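Local atomic coordinates of tubulin-binding cofactor A (Leishmania major, PDB entry 4CQI), a protein that probably acts early in the tubulin folding pathway, as a chaperone that captures and stabilises beta-tubulin in a quasi-native state. Residues A[30-35]-A[93-98]; A[39-44]-A[85-90]. One frame throughout, in Å; residues are numbered along the deposited sequence.

Contact 1 (A[30-35]-A[93-98]); sequences IKVSAL and KDLSDY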
ATOM      1  N   ILE A  30       5.657  12.399   8.283  1.00 19.03           N
ATOM      2  CA  ILE A  30       4.301  11.882   8.273  1.00 19.18           C
ATOM      3  C   ILE A  30       3.962  11.297   6.910  1.00 18.79           C
ATOM      4  O   ILE A  30       3.370  10.212   6.827  1.00 17.97           O
ATOM      5  CB  ILE A  30       3.270  12.976   8.621  1.00 21.45           C
ATOM      6  CG1 ILE A  30       3.389  13.393  10.097  1.00 23.60           C
ATOM      7  CG2 ILE A  30       1.841  12.512   8.313  1.00 22.09           C
ATOM      8  CD1 ILE A  30       2.800  14.779  10.353  1.00 23.56           C
ATOM      9  N   LYS A  31       4.314  12.013   5.858  1.00 16.87           N
ATOM     10  CA  LYS A  31       4.017  11.522   4.500  1.00 17.15           C
ATOM     11  C   LYS A  31       4.796  10.230   4.170  1.00 16.34           C
ATOM     12  O   LYS A  31       4.235   9.311   3.575  1.00 16.17           O
ATOM     13  CB  LYS A  31       4.245  12.599   3.453  1.00 17.74           C
ATOM     14  CG  LYS A  31       3.335  13.822   3.574  1.00 17.71           C
ATOM     15  CD  LYS A  31       3.569  14.784   2.394  1.00 18.25           C
ATOM     16  CE  LYS A  31       2.661  16.023   2.533  1.00 20.31           C
ATOM     17  NZ  LYS A  31       1.206  15.716   2.441  1.00 18.31           N
ATOM     18  N   VAL A  32       6.060  10.144   4.604  1.00 14.86           N
ATOM     19  CA  VAL A  32       6.872   8.948   4.377  1.00 15.84           C
ATOM     20  C   VAL A  32       6.257   7.781   5.134  1.00 16.28           C
ATOM     21  O   VAL A  32       6.137   6.677   4.577  1.00 16.78           O
ATOM     22  CB  VAL A  32       8.357   9.178   4.760  1.00 15.39           C
ATOM     23  CG1 VAL A  32       9.136   7.853   4.822  1.00 14.98           C
ATOM     24  CG2 VAL A  32       8.983  10.147   3.757  1.00 14.71           C
ATOM     25  N   SER A  33       5.858   8.001   6.381  1.00 16.25           N
ATOM     26  CA  SER A  33       5.232   6.937   7.189  0.50 17.57           C
ATOM     27  C   SER A  33       3.921   6.486   6.565  1.00 18.07           C
ATOM     28  O   SER A  33       3.617   5.262   6.487  1.00 17.80           O
ATOM     29  CB  SER A  33       5.012   7.384   8.640  0.50 18.41           C
ATOM     30  OG  SER A  33       4.263   6.420   9.366  0.50 20.35           O
ATOM     31  N   ALA A  34       3.127   7.442   6.097  1.00 17.79           N
ATOM     32  CA  ALA A  34       1.877   7.090   5.434  1.00 17.38           C
ATOM     33  C   ALA A  34       2.102   6.203   4.195  1.00 16.53           C
ATOM     34  O   ALA A  34       1.364   5.207   3.983  1.00 16.49           O
ATOM     35  CB  ALA A  34       1.117   8.369   5.081  1.00 18.14           C
ATOM     36  N   LEU A  35       3.103   6.550   3.372  1.00 15.37           N
ATOM     37  CA  LEU A  35       3.415   5.827   2.157  1.00 15.44           C
ATOM     38  C   LEU A  35       3.864   4.390   2.501  1.00 16.38           C
ATOM     39  O   LEU A  35       3.424   3.414   1.874  1.00 14.09           O
ATOM     40  CB  LEU A  35       4.495   6.531   1.320  1.00 14.25           C
ATOM     41  CG  LEU A  35       5.038   5.743   0.116  1.00 14.12           C
ATOM     42  CD1 LEU A  35       3.964   5.185  -0.844  1.00 13.03           C
ATOM     43  CD2 LEU A  35       6.062   6.567  -0.653  1.00 13.74           C
ATOM     44  N   LYS A  93       2.619  10.333  -5.258  1.00 16.07           N
ATOM     45  CA  LYS A  93       2.426  11.673  -5.882  1.00 18.59           C
ATOM     46  C   LYS A  93       2.380  12.817  -4.883  1.00 17.38           C
ATOM     47  O   LYS A  93       2.990  13.871  -5.118  1.00 20.13           O
ATOM     48  CB  LYS A  93       1.140  11.718  -6.722  1.00 20.64           C
ATOM     49  CG  LYS A  93       0.893  13.024  -7.462  1.00 23.61           C
ATOM     50  CD  LYS A  93       1.933  13.238  -8.543  1.00 28.04           C
ATOM     51  CE  LYS A  93       1.590  14.410  -9.484  1.00 32.30           C
ATOM     52  NZ  LYS A  93       2.810  14.723 -10.310  1.00 36.38           N
ATOM     53  N   ASP A  94       1.703  12.597  -3.767  1.00 16.93           N
ATOM     54  CA  ASP A  94       1.633  13.561  -2.701  1.00 18.86           C
ATOM     55  C   ASP A  94       3.026  13.870  -2.127  1.00 17.28           C
ATOM     56  O   ASP A  94       3.393  15.056  -1.925  1.00 14.46           O
ATOM     57  CB  ASP A  94       0.705  13.061  -1.607  1.00 20.11           C
ATOM     58  CG  ASP A  94       0.460  14.100  -0.536  1.00 24.02           C
ATOM     59  OD1 ASP A  94      -0.091  15.186  -0.875  1.00 23.52           O
ATOM     60  OD2 ASP A  94       0.738  13.829   0.643  1.00 22.85           O
ATOM     61  N   LEU A  95       3.812  12.818  -1.905  1.00 17.02           N
ATOM     62  CA  LEU A  95       5.154  12.954  -1.361  1.00 16.58           C
ATOM     63  C   LEU A  95       6.034  13.615  -2.355  1.00 17.15           C
ATOM     64  O   LEU A  95       6.773  14.558  -2.038  1.00 15.82           O
ATOM     65  CB  LEU A  95       5.710  11.567  -0.927  1.00 15.93           C
ATOM     66  CG  LEU A  95       7.104  11.467  -0.330  1.00 16.08           C
ATOM     67  CD1 LEU A  95       7.333  12.420   0.858  1.00 14.72           C
ATOM     68  CD2 LEU A  95       7.431  10.011   0.049  1.00 15.41           C
ATOM     69  N   SER A  96       5.980  13.154  -3.595  1.00 18.69           N
ATOM     70  CA  SER A  96       6.746  13.741  -4.659  1.00 19.99           C
ATOM     71  C   SER A  96       6.469  15.249  -4.879  1.00 21.48           C
ATOM     72  O   SER A  96       7.413  16.056  -5.057  1.00 20.48           O
ATOM     73  CB  SER A  96       6.455  12.987  -5.968  1.00 22.67           C
ATOM     74  OG  SER A  96       7.226  13.532  -7.027  1.00 26.84           O
ATOM     75  N   ASP A  97       5.200  15.615  -4.870  1.00 20.17           N
ATOM     76  CA  ASP A  97       4.793  17.036  -4.917  1.00 21.66           C
ATOM     77  C   ASP A  97       5.379  17.809  -3.731  1.00 20.68           C
ATOM     78  O   ASP A  97       5.891  18.889  -3.922  1.00 23.66           O
ATOM     79  CB  ASP A  97       3.272  17.177  -4.888  1.00 21.60           C
ATOM     80  CG  ASP A  97       2.609  16.829  -6.238  1.00 23.38           C
ATOM     81  OD1 ASP A  97       3.310  16.545  -7.233  1.00 25.12           O
ATOM     82  OD2 ASP A  97       1.361  16.818  -6.260  1.00 26.06           O
ATOM     83  N   TYR A  98       5.279  17.272  -2.516  1.00 19.81           N
ATOM     84  CA  TYR A  98       5.776  17.952  -1.312  1.00 19.87           C
ATOM     85  C   TYR A  98       7.274  18.209  -1.406  1.00 20.67           C
ATOM     86  O   TYR A  98       7.757  19.290  -1.021  1.00 21.50           O
ATOM     87  CB  TYR A  98       5.475  17.160  -0.034  1.00 19.15           C
ATOM     88  CG  TYR A  98       5.672  17.990   1.220  1.00 19.59           C
ATOM     89  CD1 TYR A  98       4.824  19.037   1.506  1.00 18.81           C
ATOM     90  CD2 TYR A  98       6.732  17.750   2.099  1.00 19.43           C
ATOM     91  CE1 TYR A  98       4.995  19.827   2.604  1.00 20.88           C
ATOM     92  CE2 TYR A  98       6.910  18.528   3.210  1.00 19.11           C
ATOM     93  CZ  TYR A  98       6.044  19.585   3.462  1.00 20.54           C
ATOM     94  OH  TYR A  98       6.197  20.385   4.580  1.00 20.60           O
TER

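Contact 2 (A[39-44]-A[85-90]); sequences IKDLEF and VNRIMA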
ATOM      1  N   ILE A  39       2.201   0.705   1.352  1.00 13.69           N
ATOM      2  CA  ILE A  39       2.935  -0.365   0.691  1.00 13.95           C
ATOM      3  C   ILE A  39       2.733  -1.706   1.439  1.00 15.52           C
ATOM      4  O   ILE A  39       2.510  -2.741   0.815  1.00 13.90           O
ATOM      5  CB  ILE A  39       4.412   0.002   0.512  1.00 13.49           C
ATOM      6  CG1 ILE A  39       4.509   1.231  -0.378  1.00 13.13           C
ATOM      7  CG2 ILE A  39       5.219  -1.136  -0.095  1.00 14.56           C
ATOM      8  CD1 ILE A  39       5.871   1.883  -0.364  1.00 12.90           C
ATOM      9  N   LYS A  40       2.813  -1.676   2.776  1.00 15.58           N
ATOM     10  CA  LYS A  40       2.584  -2.867   3.569  1.00 17.18           C
ATOM     11  C   LYS A  40       1.145  -3.364   3.352  1.00 16.01           C
ATOM     12  O   LYS A  40       0.917  -4.577   3.190  1.00 14.26           O
ATOM     13  CB  LYS A  40       2.866  -2.598   5.056  1.00 19.93           C
ATOM     14  CG  LYS A  40       4.289  -2.133   5.377  1.00 26.14           C
ATOM     15  CD  LYS A  40       5.343  -3.154   4.995  1.00 31.49           C
ATOM     16  CE  LYS A  40       6.637  -2.932   5.796  1.00 35.89           C
ATOM     17  NZ  LYS A  40       7.776  -3.777   5.307  1.00 41.86           N
ATOM     18  N   ASP A  41       0.199  -2.433   3.269  1.00 15.99           N
ATOM     19  CA  ASP A  41      -1.207  -2.799   2.953  1.00 15.50           C
ATOM     20  C   ASP A  41      -1.315  -3.640   1.695  1.00 15.30           C
ATOM     21  O   ASP A  41      -2.068  -4.623   1.658  1.00 12.81           O
ATOM     22  CB  ASP A  41      -2.149  -1.565   2.860  1.00 15.64           C
ATOM     23  CG  ASP A  41      -2.412  -0.884   4.216  1.00 17.33           C
ATOM     24  OD1 ASP A  41      -2.164  -1.520   5.264  1.00 18.76           O
ATOM     25  OD2 ASP A  41      -2.831   0.301   4.221  1.00 17.22           O
ATOM     26  N   LEU A  42      -0.624  -3.238   0.634  1.00 13.42           N
ATOM     27  CA  LEU A  42      -0.724  -3.990  -0.607  1.00 13.51           C
ATOM     28  C   LEU A  42      -0.111  -5.385  -0.410  1.00 13.62           C
ATOM     29  O   LEU A  42      -0.648  -6.380  -0.891  1.00 12.66           O
ATOM     30  CB  LEU A  42      -0.026  -3.249  -1.740  1.00 13.39           C
ATOM     31  CG  LEU A  42       0.092  -3.988  -3.050  1.00 14.04           C
ATOM     32  CD1 LEU A  42      -1.289  -4.370  -3.633  1.00 12.31           C
ATOM     33  CD2 LEU A  42       0.952  -3.169  -4.020  1.00 14.79           C
ATOM     34  N   GLU A  43       1.029  -5.458   0.275  1.00 14.16           N
ATOM     35  CA  GLU A  43       1.696  -6.760   0.481  1.00 15.29           C
ATOM     36  C   GLU A  43       0.767  -7.715   1.202  1.00 14.24           C
ATOM     37  O   GLU A  43       0.595  -8.877   0.783  1.00 12.79           O
ATOM     38  CB  GLU A  43       3.006  -6.626   1.282  1.00 18.20           C
ATOM     39  CG  GLU A  43       4.050  -5.732   0.613  1.00 22.67           C
ATOM     40  CD  GLU A  43       5.301  -5.414   1.465  1.00 26.89           C
ATOM     41  OE1 GLU A  43       5.297  -5.655   2.706  1.00 29.79           O
ATOM     42  OE2 GLU A  43       6.290  -4.890   0.879  1.00 26.54           O
ATOM     43  N   PHE A  44       0.132  -7.225   2.262  1.00 13.32           N
ATOM     44  CA  PHE A  44      -0.783  -8.109   3.021  1.00 13.83           C
ATOM     45  C   PHE A  44      -2.014  -8.455   2.178  1.00 13.69           C
ATOM     46  O   PHE A  44      -2.476  -9.606   2.231  1.00 14.12           O
ATOM     47  CB  PHE A  44      -1.188  -7.496   4.347  1.00 14.26           C
ATOM     48  CG  PHE A  44      -0.093  -7.439   5.364  1.00 15.77           C
ATOM     49  CD1 PHE A  44       0.475  -8.599   5.879  1.00 16.61           C
ATOM     50  CD2 PHE A  44       0.353  -6.225   5.847  1.00 17.51           C
ATOM     51  CE1 PHE A  44       1.446  -8.520   6.852  1.00 17.81           C
ATOM     52  CE2 PHE A  44       1.355  -6.143   6.807  1.00 18.42           C
ATOM     53  CZ  PHE A  44       1.916  -7.291   7.303  1.00 18.06           C
ATOM     54  N   VAL A  85      -3.043  -0.564  -4.748  1.00 12.61           N
ATOM     55  CA  VAL A  85      -2.148   0.047  -5.707  1.00 12.39           C
ATOM     56  C   VAL A  85      -2.475   1.533  -5.883  1.00 11.66           C
ATOM     57  O   VAL A  85      -1.563   2.373  -5.904  1.00 12.21           O
ATOM     58  CB  VAL A  85      -2.241  -0.648  -7.084  1.00 12.44           C
ATOM     59  CG1 VAL A  85      -1.575   0.216  -8.161  1.00 13.31           C
ATOM     60  CG2 VAL A  85      -1.612  -2.041  -7.044  1.00 13.19           C
ATOM     61  N   ASN A  86      -3.753   1.862  -6.040  1.00 12.08           N
ATOM     62  CA  ASN A  86      -4.169   3.273  -6.278  1.00 11.93           C
ATOM     63  C   ASN A  86      -3.779   4.173  -5.092  1.00 12.96           C
ATOM     64  O   ASN A  86      -3.325   5.313  -5.295  1.00 12.63           O
ATOM     65  CB  ASN A  86      -5.662   3.361  -6.597  1.00 11.63           C
ATOM     66  CG  ASN A  86      -6.027   2.612  -7.864  1.00 12.41           C
ATOM     67  OD1 ASN A  86      -5.148   2.373  -8.714  1.00 11.71           O
ATOM     68  ND2 ASN A  86      -7.333   2.185  -7.990  1.00 11.29           N
ATOM     69  N   ARG A  87      -3.914   3.637  -3.878  1.00 13.69           N
ATOM     70  CA  ARG A  87      -3.503   4.349  -2.676  1.00 14.87           C
ATOM     71  C   ARG A  87      -2.012   4.560  -2.600  1.00 13.30           C
ATOM     72  O   ARG A  87      -1.563   5.636  -2.185  1.00 13.96           O
ATOM     73  CB  ARG A  87      -4.027   3.681  -1.384  1.00 17.29           C
ATOM     74  CG  ARG A  87      -5.546   3.646  -1.228  1.00 21.42           C
ATOM     75  CD  ARG A  87      -5.953   2.718  -0.087  1.00 25.04           C
ATOM     76  NE  ARG A  87      -5.500   3.222   1.224  1.00 28.35           N
ATOM     77  CZ  ARG A  87      -4.631   2.628   2.033  1.00 30.75           C
ATOM     78  NH1 ARG A  87      -4.074   1.444   1.734  1.00 26.85           N
ATOM     79  NH2 ARG A  87      -4.345   3.223   3.188  1.00 36.93           N
ATOM     80  N   ILE A  88      -1.207   3.573  -2.999  1.00 13.10           N
ATOM     81  CA  ILE A  88       0.237   3.754  -3.047  1.00 12.50           C
ATOM     82  C   ILE A  88       0.563   4.857  -4.003  1.00 13.58           C
ATOM     83  O   ILE A  88       1.306   5.788  -3.671  1.00 12.75           O
ATOM     84  CB  ILE A  88       1.007   2.493  -3.492  1.00 12.75           C
ATOM     85  CG1 ILE A  88       0.912   1.399  -2.413  1.00 12.63           C
ATOM     86  CG2 ILE A  88       2.476   2.828  -3.756  1.00 12.65           C
ATOM     87  CD1 ILE A  88       1.285  -0.007  -2.937  1.00 13.42           C
ATOM     88  N   MET A  89       0.000   4.781  -5.221  1.00 14.25           N
ATOM     89  CA  MET A  89       0.310   5.805  -6.206  1.00 14.27           C
ATOM     90  C   MET A  89      -0.109   7.207  -5.785  1.00 12.92           C
ATOM     91  O   MET A  89       0.626   8.146  -6.056  1.00 13.46           O
ATOM     92  CB  MET A  89      -0.260   5.425  -7.570  1.00 16.47           C
ATOM     93  CG  MET A  89       0.309   4.155  -8.156  1.00 17.65           C
ATOM     94  SD  MET A  89       2.049   4.273  -8.625  1.00 23.19           S
ATOM     95  CE  MET A  89       2.914   3.991  -7.144  1.00 22.25           C
ATOM     96  N   ALA A  90      -1.247   7.357  -5.128  1.00 11.95           N
ATOM     97  CA  ALA A  90      -1.700   8.673  -4.671  1.00 12.59           C
ATOM     98  C   ALA A  90      -0.749   9.223  -3.592  1.00 13.23           C
ATOM     99  O   ALA A  90      -0.415  10.427  -3.584  1.00 13.31           O
ATOM    100  CB  ALA A  90      -3.149   8.617  -4.149  1.00 12.41           C
TER
HETATM  101  O   HOH W   1      -2.689   2.778   5.034  1.00 28.97           O

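Contact 1 (A[30-35]-A[93-98])
Lys31 reaches over to the partner helix and sets its chain at about a right angle to both Asp94 and Tyr98, serving one with its charge and the other with its methylenes. The ammonium NZ lies 2.6 Å from Asp94 OD2, a short salt bridge made on the syn side of the carboxylate and 22° out of its plane. Two extended torsions (chi2 and chi3) carry the lysine across, and a final bend (chi4 -65°) swings NZ to the acid. At that bend CE lies oblique to the phenol ring, 3.8 Å from Tyr98 CG. These pairs join two of the three helices of the TBCA bundle, 23-62 and 67-100, whose short segments run antiparallel (158°) with axes 9.8 Å apart. On the buried flank of the salt bridge Leu95 slots in with both methyls: CD1 stands 4.0 Å from Lys31 CB, while CD2 meets Leu35 CD2 at 3.8 Å, the two leucines crossing nearly perpendicularly. Val32 approaches Leu95 at a slant and offers only CG2, the branch anti to its carbonyl carbon. Helix 109-125 closes this apolar side, with Thr118 against both Val32 and Leu35 and Met119 against Leu95.

Contact 2 (A[39-44]-A[85-90])
The guanidinium of Arg87 meets Asp41 at its edge and close to its plane, and the carboxylate is nearly coplanar with it, the two planes being 29° apart. A single oxygen, Asp41 OD2, is approached by both terminal nitrogens: NH1 donates at 3.0 Å with an N-H...O angle of 154°, through the anti lone pair of OD2, whereas the bond from NH2, at 3.4 Å, is weak. A water in the guanidinium plane donates to Asp41 OD2, so that OD2 has one good bond from NH1, one from the water and a weak one from NH2. The same water lies very close to Arg87 NH2, at 2.5 Å from its oxygen, which leaves that half of the bridge less certain. Asp41 CB also sits at this edge, 3.7 Å from Arg87 NH1. A bend at chi3 (66°) turns the end of the arginine chain toward the acid.

Beside this polar pair lies an apolar seam. Ile88 extends CD1 across Leu42 at about a right angle, and its 3.4 Å approach to Leu42 CD2 is closer than two methyls normally come, so the packing is tight here. Val85 instead runs alongside Leu42, its CG2 touching both leucine methyls. Ile39 crosses Ile88 with CG1 against CG1, 4.1 Å apart. Ala125 of helix 109-125 also packs on Leu42. Branched aliphatics flanked by a salt bridge between antiparallel neighbours are characteristic of a coiled-coil-like bundle, here the three-helix fold of TBCA.

Overall arrangement
Contacts 1 and 2 are successive levels of one helix pair, 23-62 with 67-100, their centres 13 Å apart. Because the helices run antiparallel, moving forward from 30-35 to 39-44 means moving back from 93-98 to 85-90. Leu35 ties the levels together: its CD1 packs 3.9 Å from Ile88 O, and its side chain touches that of Ile88 as well. Contact 2 lies about 2 Å from the centre of the chain and contact 1 about 12 Å, measured between centres. Helix 109-125 packs against both. A glycerol, probably from the crystallisation liquor, lies about 4 Å from the Ile39 side chain and is bound by Glu43 OE2.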